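Local coordinates for DNA translocase coupling protein (Clostridium perfringens, PDB 6O1W) that probably couples ATP hydrolysis to DNA translocation during conjugative transfer of plasmid pCW3, as an FtsK/SpoIIIE-type P-loop ATPase, here represented by a soluble portion, at residues W100-I105 with I149-L154; G110-G115 with I122-N127; Y161-K166 with V231-L236; A237-K242 with V254-Y259. One frame throughout, in Å; residues are numbered along the deposited sequence.

Contact 1: residues W100-I105 with I149-L154; sequences WDDKYI and ILWQLL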
# COMPACT_ATOMS: atom_id res chain seq x y z
N TRP A 100 13.91 1.82 7.48
CA TRP A 100 13.18 1.63 8.72
C TRP A 100 14.09 1.94 9.90
O TRP A 100 15.30 1.73 9.82
CB TRP A 100 12.68 0.17 8.85
CG TRP A 100 12.18 -0.14 10.24
CD1 TRP A 100 12.83 -0.84 11.21
CD2 TRP A 100 11.00 0.41 10.85
NE1 TRP A 100 12.09 -0.84 12.38
CE2 TRP A 100 10.97 -0.06 12.19
CE3 TRP A 100 9.98 1.26 10.41
CZ2 TRP A 100 9.92 0.25 13.06
CZ3 TRP A 100 8.94 1.56 11.28
CH2 TRP A 100 8.95 1.09 12.60
N ASP A 101 13.51 2.43 11.00
CA ASP A 101 14.24 2.67 12.24
C ASP A 101 13.24 2.47 13.40
O ASP A 101 12.11 2.94 13.32
CB ASP A 101 14.86 4.07 12.25
CG ASP A 101 15.81 4.31 13.40
OD1 ASP A 101 15.37 4.23 14.57
OD2 ASP A 101 16.99 4.60 13.13
N ASP A 102 13.67 1.79 14.47
CA ASP A 102 12.81 1.50 15.62
C ASP A 102 12.27 2.77 16.33
O ASP A 102 11.31 2.66 17.10
CB ASP A 102 13.52 0.54 16.61
CG ASP A 102 13.26 -0.96 16.35
OD1 ASP A 102 12.69 -1.30 15.28
OD2 ASP A 102 13.63 -1.78 17.21
N LYS A 103 12.81 3.97 16.00
CA LYS A 103 12.35 5.25 16.55
C LYS A 103 10.92 5.62 16.10
O LYS A 103 10.25 6.40 16.79
CB LYS A 103 13.34 6.39 16.20
CG LYS A 103 13.27 6.88 14.75
CD LYS A 103 14.18 8.08 14.50
CE LYS A 103 14.18 8.48 13.05
NZ LYS A 103 14.84 9.80 12.84
N TYR A 104 10.47 5.05 14.96
CA TYR A 104 9.14 5.26 14.40
C TYR A 104 8.04 4.47 15.12
O TYR A 104 6.87 4.82 14.97
CB TYR A 104 9.11 4.97 12.89
CG TYR A 104 10.06 5.83 12.07
CD1 TYR A 104 9.82 7.19 11.89
CD2 TYR A 104 11.14 5.26 11.40
CE1 TYR A 104 10.67 7.97 11.11
CE2 TYR A 104 12.00 6.03 10.63
CZ TYR A 104 11.77 7.39 10.49
OH TYR A 104 12.60 8.15 9.71
N ILE A 105 8.40 3.43 15.90
CA ILE A 105 7.44 2.60 16.63
C ILE A 105 6.59 3.47 17.55
O ILE A 105 7.13 4.21 18.38
CB ILE A 105 8.10 1.41 17.37
CG1 ILE A 105 8.61 0.37 16.38
CG2 ILE A 105 7.13 0.76 18.38
CD1 ILE A 105 9.47 -0.66 16.93
N ILE A 149 5.08 -3.70 9.18
CA ILE A 149 3.86 -3.63 9.99
C ILE A 149 3.90 -4.75 11.04
O ILE A 149 3.63 -4.50 12.21
CB ILE A 149 2.59 -3.76 9.10
CG1 ILE A 149 2.43 -2.48 8.21
CG2 ILE A 149 1.31 -4.02 9.98
CD1 ILE A 149 1.50 -2.66 7.08
N LEU A 150 4.26 -5.99 10.61
CA LEU A 150 4.37 -7.17 11.47
C LEU A 150 5.33 -6.92 12.62
O LEU A 150 4.98 -7.20 13.76
CB LEU A 150 4.83 -8.38 10.63
CG LEU A 150 5.17 -9.68 11.37
CD1 LEU A 150 3.93 -10.23 12.19
CD2 LEU A 150 5.69 -10.74 10.37
N TRP A 151 6.53 -6.38 12.32
CA TRP A 151 7.58 -6.06 13.29
C TRP A 151 7.06 -5.09 14.38
O TRP A 151 7.23 -5.34 15.57
CB TRP A 151 8.78 -5.45 12.55
CG TRP A 151 9.86 -5.00 13.50
CD1 TRP A 151 10.18 -3.71 13.80
CD2 TRP A 151 10.62 -5.83 14.39
NE1 TRP A 151 11.18 -3.68 14.75
CE2 TRP A 151 11.46 -4.97 15.14
CE3 TRP A 151 10.72 -7.22 14.58
CZ2 TRP A 151 12.39 -5.46 16.07
CZ3 TRP A 151 11.63 -7.70 15.52
CH2 TRP A 151 12.44 -6.83 16.25
N GLN A 152 6.37 -4.03 13.95
CA GLN A 152 5.78 -3.02 14.82
C GLN A 152 4.79 -3.65 15.80
O GLN A 152 4.91 -3.43 17.01
CB GLN A 152 5.12 -1.90 14.00
CG GLN A 152 6.16 -1.07 13.25
CD GLN A 152 5.58 0.01 12.37
OE1 GLN A 152 5.70 0.00 11.15
NE2 GLN A 152 4.95 0.96 12.97
N LEU A 153 3.88 -4.50 15.29
CA LEU A 153 2.90 -5.21 16.11
C LEU A 153 3.53 -6.25 17.03
O LEU A 153 3.07 -6.38 18.16
CB LEU A 153 1.78 -5.80 15.26
CG LEU A 153 0.97 -4.75 14.52
CD1 LEU A 153 0.02 -5.40 13.53
CD2 LEU A 153 0.28 -3.78 15.51
N LEU A 154 4.58 -6.95 16.57
CA LEU A 154 5.31 -7.92 17.41
C LEU A 154 5.97 -7.18 18.59
O LEU A 154 6.03 -7.71 19.70
CB LEU A 154 6.40 -8.65 16.58
CG LEU A 154 5.91 -9.73 15.61
CD1 LEU A 154 7.06 -10.30 14.84
CD2 LEU A 154 5.16 -10.86 16.33

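Contact 2: residues G110-G115 with I122-N127; sequences GVVVVG and IKIDLN. With BGC (beta-D-glucopyranose), chain C.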
# COMPACT_ATOMS: atom_id res chain seq x y z
N GLY A 110 -1.64 -0.85 18.55
CA GLY A 110 -2.49 -0.93 17.36
C GLY A 110 -2.24 0.12 16.30
O GLY A 110 -2.82 0.05 15.22
N VAL A 111 -1.38 1.10 16.59
CA VAL A 111 -1.02 2.16 15.66
C VAL A 111 0.30 1.76 15.02
O VAL A 111 1.28 1.46 15.74
CB VAL A 111 -0.94 3.60 16.30
CG1 VAL A 111 -0.54 4.65 15.26
CG2 VAL A 111 -2.26 4.00 16.93
N VAL A 112 0.32 1.75 13.68
CA VAL A 112 1.51 1.44 12.88
C VAL A 112 1.84 2.58 11.91
O VAL A 112 0.95 3.34 11.52
CB VAL A 112 1.40 0.04 12.18
CG1 VAL A 112 1.12 -1.07 13.21
CG2 VAL A 112 0.35 0.04 11.07
N VAL A 113 3.12 2.72 11.54
CA VAL A 113 3.60 3.73 10.60
C VAL A 113 4.10 2.99 9.34
O VAL A 113 4.87 2.04 9.46
CB VAL A 113 4.68 4.65 11.22
CG1 VAL A 113 4.92 5.87 10.33
CG2 VAL A 113 4.28 5.11 12.62
N VAL A 114 3.68 3.43 8.13
CA VAL A 114 4.12 2.71 6.93
C VAL A 114 5.14 3.49 6.05
O VAL A 114 5.74 2.90 5.16
CB VAL A 114 2.94 2.17 6.09
CG1 VAL A 114 2.19 1.10 6.88
CG2 VAL A 114 2.00 3.28 5.67
N GLY A 115 5.34 4.77 6.33
CA GLY A 115 6.28 5.59 5.58
C GLY A 115 5.99 7.07 5.61
O GLY A 115 5.21 7.54 6.45
N ILE A 122 2.69 8.43 7.32
CA ILE A 122 1.41 7.76 7.17
C ILE A 122 1.25 6.83 8.36
O ILE A 122 2.08 5.94 8.54
CB ILE A 122 1.33 7.01 5.80
CG1 ILE A 122 1.46 7.97 4.60
CG2 ILE A 122 0.08 6.12 5.72
CD1 ILE A 122 0.25 8.73 4.17
N LYS A 123 0.19 7.03 9.16
CA LYS A 123 -0.13 6.19 10.33
C LYS A 123 -1.45 5.48 10.10
O LYS A 123 -2.36 6.05 9.48
CB LYS A 123 -0.20 7.01 11.64
CG LYS A 123 1.12 7.69 12.00
CD LYS A 123 1.10 8.35 13.36
CE LYS A 123 2.30 9.24 13.53
NZ LYS A 123 2.22 10.05 14.77
N ILE A 124 -1.51 4.22 10.52
CA ILE A 124 -2.71 3.40 10.43
C ILE A 124 -3.04 2.96 11.86
O ILE A 124 -2.19 2.37 12.53
CB ILE A 124 -2.57 2.16 9.50
CG1 ILE A 124 -2.14 2.54 8.06
CG2 ILE A 124 -3.87 1.34 9.48
CD1 ILE A 124 -1.57 1.36 7.26
N ASP A 125 -4.27 3.26 12.32
CA ASP A 125 -4.78 2.82 13.62
C ASP A 125 -5.66 1.60 13.36
O ASP A 125 -6.81 1.72 12.92
CB ASP A 125 -5.58 3.92 14.33
CG ASP A 125 -6.09 3.53 15.71
OD1 ASP A 125 -6.04 2.33 16.05
OD2 ASP A 125 -6.53 4.43 16.46
N LEU A 126 -5.10 0.41 13.63
CA LEU A 126 -5.77 -0.86 13.41
C LEU A 126 -7.07 -1.00 14.20
O LEU A 126 -7.93 -1.77 13.75
CB LEU A 126 -4.82 -2.05 13.66
CG LEU A 126 -3.58 -2.11 12.75
CD1 LEU A 126 -2.75 -3.25 13.13
CD2 LEU A 126 -3.96 -2.26 11.29
N ASN A 127 -7.30 -0.20 15.27
CA ASN A 127 -8.58 -0.21 16.00
C ASN A 127 -9.71 0.48 15.18
O ASN A 127 -10.88 0.27 15.46
CB ASN A 127 -8.43 0.45 17.40
CG ASN A 127 -7.50 -0.30 18.32
OD1 ASN A 127 -6.53 0.23 18.87
ND2 ASN A 127 -7.74 -1.58 18.49
C2 BGC C . -3.42 10.34 5.85
C3 BGC C . -2.19 11.09 6.35
C4 BGC C . -2.23 11.19 7.87
C5 BGC C . -2.05 9.79 8.45
C6 BGC C . -2.55 9.63 9.87
C1 BGC C . -3.80 9.18 6.78
O1 BGC C . -4.94 9.52 7.49
O2 BGC C . -3.21 9.86 4.52
O3 BGC C . -2.13 12.39 5.77
O4 BGC C . -1.21 12.05 8.36
O5 BGC C . -2.70 8.79 7.63
O6 BGC C . -3.97 9.56 9.98

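Contact 3: residues Y161-K166 with V231-L236; sequences YMVDFK and VVIDEL. With BGC (beta-D-glucopyranose), chain E.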
# COMPACT_ATOMS: atom_id res chain seq x y z
N TYR A 161 0.55 -14.86 12.96
CA TYR A 161 0.33 -16.01 12.10
C TYR A 161 0.74 -15.60 10.70
O TYR A 161 0.35 -14.52 10.23
CB TYR A 161 -1.12 -16.50 12.14
CG TYR A 161 -1.50 -17.07 13.48
CD1 TYR A 161 -1.10 -18.35 13.86
CD2 TYR A 161 -2.29 -16.35 14.36
CE1 TYR A 161 -1.49 -18.90 15.08
CE2 TYR A 161 -2.62 -16.86 15.61
CZ TYR A 161 -2.22 -18.13 15.97
OH TYR A 161 -2.55 -18.59 17.21
N MSE A 162 1.57 -16.41 10.05
CA MSE A 162 2.07 -16.03 8.73
C MSE A 162 1.76 -17.12 7.76
O MSE A 162 1.95 -18.30 8.06
CB MSE A 162 3.56 -15.72 8.80
CG MSE A 162 3.86 -14.47 9.61
SE MSE A 162 5.50 -14.66 10.67
CE MSE A 162 4.90 -15.83 12.08
N VAL A 163 1.21 -16.74 6.61
CA VAL A 163 0.80 -17.69 5.58
C VAL A 163 1.65 -17.53 4.33
O VAL A 163 1.67 -16.45 3.73
CB VAL A 163 -0.72 -17.56 5.25
CG1 VAL A 163 -1.13 -18.55 4.15
CG2 VAL A 163 -1.56 -17.76 6.51
N ASP A 164 2.33 -18.62 3.92
CA ASP A 164 3.13 -18.64 2.69
C ASP A 164 3.18 -20.03 2.12
O ASP A 164 3.93 -20.85 2.63
CB ASP A 164 4.55 -18.08 2.94
CG ASP A 164 5.55 -18.25 1.78
OD1 ASP A 164 5.11 -18.33 0.61
OD2 ASP A 164 6.75 -18.29 2.06
N PHE A 165 2.46 -20.28 1.02
CA PHE A 165 2.38 -21.60 0.38
C PHE A 165 3.61 -21.97 -0.41
O PHE A 165 3.70 -23.10 -0.86
CB PHE A 165 1.10 -21.74 -0.46
CG PHE A 165 -0.20 -21.88 0.33
CD1 PHE A 165 -0.24 -21.64 1.70
CD2 PHE A 165 -1.39 -22.19 -0.32
CE1 PHE A 165 -1.43 -21.76 2.42
CE2 PHE A 165 -2.60 -22.27 0.40
CZ PHE A 165 -2.61 -22.05 1.76
N LYS A 166 4.58 -21.05 -0.55
CA LYS A 166 5.83 -21.37 -1.23
C LYS A 166 6.83 -21.97 -0.23
O LYS A 166 7.96 -21.50 -0.08
CB LYS A 166 6.39 -20.16 -2.00
CG LYS A 166 5.48 -19.73 -3.14
CD LYS A 166 5.88 -18.39 -3.79
CE LYS A 166 5.41 -17.19 -2.99
NZ LYS A 166 5.51 -15.93 -3.77
N VAL A 231 -2.42 -11.49 11.22
CA VAL A 231 -2.39 -12.57 10.23
C VAL A 231 -1.81 -11.98 8.95
O VAL A 231 -2.40 -11.09 8.36
CB VAL A 231 -3.80 -13.16 10.00
CG1 VAL A 231 -3.73 -14.39 9.09
CG2 VAL A 231 -4.51 -13.48 11.31
N VAL A 232 -0.65 -12.47 8.55
CA VAL A 232 0.03 -11.95 7.37
C VAL A 232 -0.12 -12.96 6.28
O VAL A 232 0.30 -14.10 6.44
CB VAL A 232 1.52 -11.59 7.64
CG1 VAL A 232 2.16 -10.92 6.40
CG2 VAL A 232 1.66 -10.69 8.86
N ILE A 233 -0.75 -12.56 5.18
CA ILE A 233 -0.95 -13.45 4.04
C ILE A 233 -0.02 -12.88 2.98
O ILE A 233 -0.28 -11.79 2.44
CB ILE A 233 -2.45 -13.47 3.63
CG1 ILE A 233 -3.34 -14.06 4.78
CG2 ILE A 233 -2.67 -14.18 2.29
CD1 ILE A 233 -4.83 -13.78 4.66
N ASP A 234 1.07 -13.58 2.71
CA ASP A 234 2.07 -13.16 1.72
C ASP A 234 1.48 -13.01 0.33
O ASP A 234 1.82 -12.05 -0.37
CB ASP A 234 3.26 -14.13 1.68
CG ASP A 234 4.39 -13.64 0.78
OD1 ASP A 234 5.11 -12.69 1.20
OD2 ASP A 234 4.53 -14.17 -0.34
N GLU A 235 0.57 -13.92 -0.07
CA GLU A 235 -0.00 -13.83 -1.40
C GLU A 235 -1.43 -14.29 -1.37
O GLU A 235 -1.68 -15.49 -1.16
CB GLU A 235 0.88 -14.58 -2.44
CG GLU A 235 0.33 -14.60 -3.87
CD GLU A 235 -0.12 -13.25 -4.39
OE1 GLU A 235 0.75 -12.36 -4.58
OE2 GLU A 235 -1.35 -13.06 -4.56
N LEU A 236 -2.37 -13.35 -1.58
CA LEU A 236 -3.81 -13.64 -1.58
C LEU A 236 -4.21 -14.64 -2.67
O LEU A 236 -5.12 -15.44 -2.43
CB LEU A 236 -4.65 -12.35 -1.69
CG LEU A 236 -6.18 -12.42 -1.43
CD1 LEU A 236 -6.51 -13.01 -0.08
CD2 LEU A 236 -6.81 -11.07 -1.57
C2 BGC E . -3.46 -22.23 18.48
C3 BGC E . -4.28 -23.51 18.37
C4 BGC E . -4.84 -23.64 16.95
C5 BGC E . -3.71 -23.56 15.93
C6 BGC E . -4.21 -23.54 14.50
C1 BGC E . -2.37 -22.24 17.42
O1 BGC E . -1.61 -21.08 17.51
O2 BGC E . -2.89 -22.13 19.78
O3 BGC E . -5.33 -23.51 19.33
O4 BGC E . -5.53 -24.88 16.80
O5 BGC E . -2.96 -22.35 16.12
O6 BGC E . -3.13 -23.41 13.59
O HOH W 1 5.46 -12.79 -3.23

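Contact 4: residues A237-K242 with V254-Y259; sequences AELMDK and VRIEGY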
# COMPACT_ATOMS: atom_id res chain seq x y z
N ALA A 237 -3.53 -14.63 -3.84
CA ALA A 237 -3.82 -15.57 -4.94
C ALA A 237 -3.72 -17.05 -4.52
O ALA A 237 -4.48 -17.86 -5.02
CB ALA A 237 -2.93 -15.30 -6.15
N GLU A 238 -2.82 -17.38 -3.57
CA GLU A 238 -2.65 -18.75 -3.03
C GLU A 238 -3.92 -19.26 -2.29
O GLU A 238 -4.14 -20.48 -2.19
CB GLU A 238 -1.43 -18.82 -2.10
CG GLU A 238 -0.10 -18.71 -2.85
CD GLU A 238 1.16 -18.44 -2.05
OE1 GLU A 238 1.10 -18.37 -0.80
OE2 GLU A 238 2.23 -18.29 -2.69
N LEU A 239 -4.75 -18.33 -1.77
CA LEU A 239 -5.99 -18.67 -1.08
C LEU A 239 -7.23 -18.43 -1.97
O LEU A 239 -8.24 -19.11 -1.78
CB LEU A 239 -6.15 -17.82 0.21
CG LEU A 239 -5.15 -18.03 1.37
CD1 LEU A 239 -5.45 -17.08 2.48
CD2 LEU A 239 -5.20 -19.46 1.93
N MSE A 240 -7.18 -17.43 -2.87
CA MSE A 240 -8.33 -17.03 -3.69
C MSE A 240 -8.37 -17.61 -5.09
O MSE A 240 -9.47 -17.90 -5.57
CB MSE A 240 -8.45 -15.50 -3.75
CG MSE A 240 -8.69 -14.84 -2.42
SE MSE A 240 -10.41 -15.29 -1.63
CE MSE A 240 -9.89 -15.31 0.31
N ASP A 241 -7.22 -17.72 -5.78
CA ASP A 241 -7.19 -18.26 -7.14
C ASP A 241 -7.36 -19.77 -7.12
O ASP A 241 -6.44 -20.51 -6.75
CB ASP A 241 -5.94 -17.81 -7.90
CG ASP A 241 -5.97 -18.11 -9.39
OD1 ASP A 241 -6.39 -19.23 -9.77
OD2 ASP A 241 -5.56 -17.23 -10.18
N LYS A 242 -8.55 -20.23 -7.55
CA LYS A 242 -8.97 -21.64 -7.57
C LYS A 242 -8.93 -22.30 -8.97
O LYS A 242 -9.29 -23.47 -9.07
CB LYS A 242 -10.42 -21.73 -7.03
CG LYS A 242 -10.63 -21.18 -5.62
CD LYS A 242 -12.12 -20.95 -5.32
CE LYS A 242 -12.37 -19.60 -4.67
NZ LYS A 242 -11.72 -19.46 -3.33
N VAL A 254 -12.68 -22.80 -1.02
CA VAL A 254 -14.01 -22.19 -0.86
C VAL A 254 -14.29 -22.04 0.64
O VAL A 254 -14.72 -20.98 1.06
CB VAL A 254 -15.13 -22.98 -1.61
CG1 VAL A 254 -16.54 -22.51 -1.21
CG2 VAL A 254 -14.95 -22.89 -3.12
N ARG A 255 -14.02 -23.09 1.43
CA ARG A 255 -14.22 -23.09 2.88
C ARG A 255 -13.34 -22.03 3.53
O ARG A 255 -13.84 -21.22 4.29
CB ARG A 255 -13.92 -24.49 3.43
CG ARG A 255 -14.85 -24.97 4.54
CD ARG A 255 -15.10 -26.48 4.47
NE ARG A 255 -13.86 -27.26 4.49
CZ ARG A 255 -13.58 -28.26 3.67
NH1 ARG A 255 -14.46 -28.65 2.76
NH2 ARG A 255 -12.42 -28.89 3.75
N ILE A 256 -12.04 -21.96 3.14
CA ILE A 256 -11.08 -20.95 3.61
C ILE A 256 -11.54 -19.52 3.26
O ILE A 256 -11.37 -18.61 4.09
CB ILE A 256 -9.65 -21.23 3.09
CG1 ILE A 256 -9.10 -22.51 3.74
CG2 ILE A 256 -8.71 -20.01 3.34
CD1 ILE A 256 -7.86 -23.15 3.00
N GLU A 257 -12.05 -19.32 2.01
CA GLU A 257 -12.55 -18.00 1.55
C GLU A 257 -13.74 -17.56 2.43
O GLU A 257 -13.84 -16.38 2.79
CB GLU A 257 -12.93 -18.04 0.06
CG GLU A 257 -13.73 -16.84 -0.42
CD GLU A 257 -14.16 -16.85 -1.87
OE1 GLU A 257 -14.36 -17.95 -2.44
OE2 GLU A 257 -14.33 -15.74 -2.44
N GLY A 258 -14.61 -18.53 2.79
CA GLY A 258 -15.75 -18.31 3.66
C GLY A 258 -15.27 -17.86 5.03
O GLY A 258 -15.85 -16.93 5.62
N TYR A 259 -14.14 -18.45 5.52
CA TYR A 259 -13.57 -18.06 6.81
C TYR A 259 -12.90 -16.68 6.76
O TYR A 259 -13.07 -15.90 7.69
CB TYR A 259 -12.59 -19.10 7.36
CG TYR A 259 -13.11 -20.52 7.53
CD1 TYR A 259 -14.41 -20.75 7.97
CD2 TYR A 259 -12.26 -21.61 7.39
CE1 TYR A 259 -14.87 -22.05 8.21
CE2 TYR A 259 -12.72 -22.91 7.61
CZ TYR A 259 -14.02 -23.12 8.01
OH TYR A 259 -14.45 -24.41 8.23

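Contact 1: residues W100-I105 with I149-L154
Trp100 lays the far end of its indole against Gln152, CH2 coming within 3.5 Å of CD, while the pyrrole end of the same ring reaches Trp151. The two indoles stand almost upright to each other, their five-membered rings inclined at 84° with centroids 5.4 Å apart; the meeting is oblique, neither a stack nor a T-shape. What joins them is Asp102. Its OD1 accepts from Trp151 NE1 at 2.9 Å, a nearly straight bond that lies close to the indole plane and reaches the oxygen on its syn side, and also from Trp100 NE1 at 3.0 Å, a more bent bond arriving nearly along the C-O axis. One carboxylate oxygen thus satisfies both indole N-H groups and helps to set the orientation of both rings; the carboxylate lies nearly coplanar with Trp151. Both tryptophans carry CG opposite the backbone N (chi1 168° in Trp100 and 176° in Trp151), which sends each indole across the gap toward the other. Ile105 completes the contact with its CD1 4.1 Å from Trp151 NE1. An Asx turn, with Asp101 OD1 accepting from Lys103 N, overlaps the start of the short 3-10 turn 102-104 that presents Asp102. The contact fastens the loop between strands 82-89 and 111-116 to helix 142-155, the helix that begins within the P-loop (Walker A) sequence. Phe341, Phe343 and His348 also meet the Trp100 ring, and on other faces of the helix Leu150 packs on strand 229-233, with Leu153 touching both that strand and strand 111-116.

Contact 2: residues G110-G115 with I122-N127
Val112 and Ile124 face each other as a hydrogen-bonded antiparallel pair, their side chains slanting across one another so that Val112 CG2 rests 3.9 Å from Ile124 CB. With Val112 CG1 anti to the carbonyl carbon (chi1 -55°), CG2 falls between the backbone N and the carbonyl carbon, which turns it to the neighbouring strand and leaves CG1 to approach Leu126. On the same side of the ladder Val114 sends its two methyls to different partners. CG2 presses on Ile122 CG2 at 3.4 Å, tighter than ordinary van der Waals contact, and CG1 meets Ile124 CD1 at 3.8 Å, the two side chains crossing at about a right angle. These strands, 111-116 and 121-125, form a beta hairpin at one edge of the large mixed sheet of the FtsK/SpoIIIE-type P-loop ATPase domain. Val112 N and Ile124 N each donate to the other residue's O at 2.8 Å, and Val114 N gives a bond to Ile122 O. At the open end of the hairpin Leu126 N donates to Gly110 O, tilted 28° out of the carbonyl plane; the positive phi of Gly110 calls for glycine. The face carrying Val111, Val113, Lys123 and Asp125 is arranged differently. Val113 and Lys123 run side by side in the same direction, CG2 to CG at 4.1 Å, whereas Val111 lays CG2 obliquely against the Asp125 carboxylate carbon. Asp125 OD1 also receives Asn127 N in an Asx turn. Beside strand 121-125 lies a glucose molecule, its O5 3.3 Å from Lys123 O and its O2 3.7 Å from Ile122 CD1; Phe329 and Val336 also line its pocket.

Contact 3: residues Y161-K166 with V231-L236
Tyr161 and Val231 pair side by side within two parallel strands, and the backbone ladder there is regular. Val232 N donates to Tyr161 O at 2.8 Å, Val163 N to Val232 O at the same length, and Asp234 N to Val163 O at 3.1 Å, so the last bond runs just beyond strand 229-233. Apolar contacts are sparser: Met162, a selenomethionine, touches Val232 CB through CG, and on the opposite face Val163 CB meets Ile233 CG1 at 4.4 Å. Charged groups gather where the strands end. Asp164 OD1 and Asp234 OD2 stand 4.3 Å apart, and Lys166 NZ approaches Asp234 OD2 at 4.0 Å in a long salt bridge, reached by a bend in its chain at chi3 (-80°); a water links the pair weakly. Asp164 is held by Glu170 N at OD2 and, in an Asx turn, by Lys166 N at OD1. Asp234 OD1 makes a weak hydrogen bond to Ser143, a predicted ATP-binding residue, a placement consistent with the Walker B aspartate of P-loop ATPases. At the other end Tyr161 OH lies 2.7 Å from glucose O1, at the ring edge. In the mixed sheet these strands lie between 272-278 and 179-182, with helix 185-209 over the Tyr161 and Val231 face and Phe171 and Leu150 against Met162 and Val232.

Contact 4: residues A237-K242 with V254-Y259
Lys242 reaches Glu257 with its ammonium group, and the salt bridge they make is the polar link between the two segments. NZ donates to OE1 at 3.2 Å from well above the carboxylate plane, 62° out of it. The lysine chain bends at chi3 and chi4 to get there, while Glu257 is extended, with CG opposite its backbone N (chi1 168°). The glutamate's aliphatic part is also used: Met240, a selenomethionine, sets SE 3.9 Å from Glu257 CG, and its CE approaches CA and CB of Glu257. Apart from the bridge, Leu239 CD2 and Ile256 CG2 touch at 3.8 Å, and Lys242 CD lies against Val254 CG2. Several other polar groups are satisfied nearer home. Asp241 N, just past the helical turn, donates to Ala237 O, and Asp241 OD1 bonds to Thr243 OG1. Arg255 pairs with Glu189, while Glu257 O and Ile256 O bond to the hydroxyls of Ser261 and Thr260. The contact sets the short helix 237-240 against the long helix 247-266, whose Ile256 and Tyr259 pack on helix 185-209; Leu239 also touches Phe165 and Ile233, joining the short helix to the end of strand 229-233 in the sheet.

How the contacts relate
All four contacts belong to the FtsK/SpoIIIE-type ATPase domain. Contacts 2 and 3 are buried and share the large mixed sheet, but contact 2 is an antiparallel hairpin at its edge and contact 3 a parallel pair near the nucleotide site. Contact 1, also buried, relies on two tryptophans whose N-H groups share one carboxylate oxygen, and its helix 142-155 spans the two: Leu153 packs on Leu126 of contact 2, Leu150 on Met162 and Val232 of contact 3. Contact 4 is more peripheral and only partly buried, mixing a salt bridge with apolar packing; Glu238 bonds to Phe165 N, tying it to contact 3 but not to contacts 1 or 2.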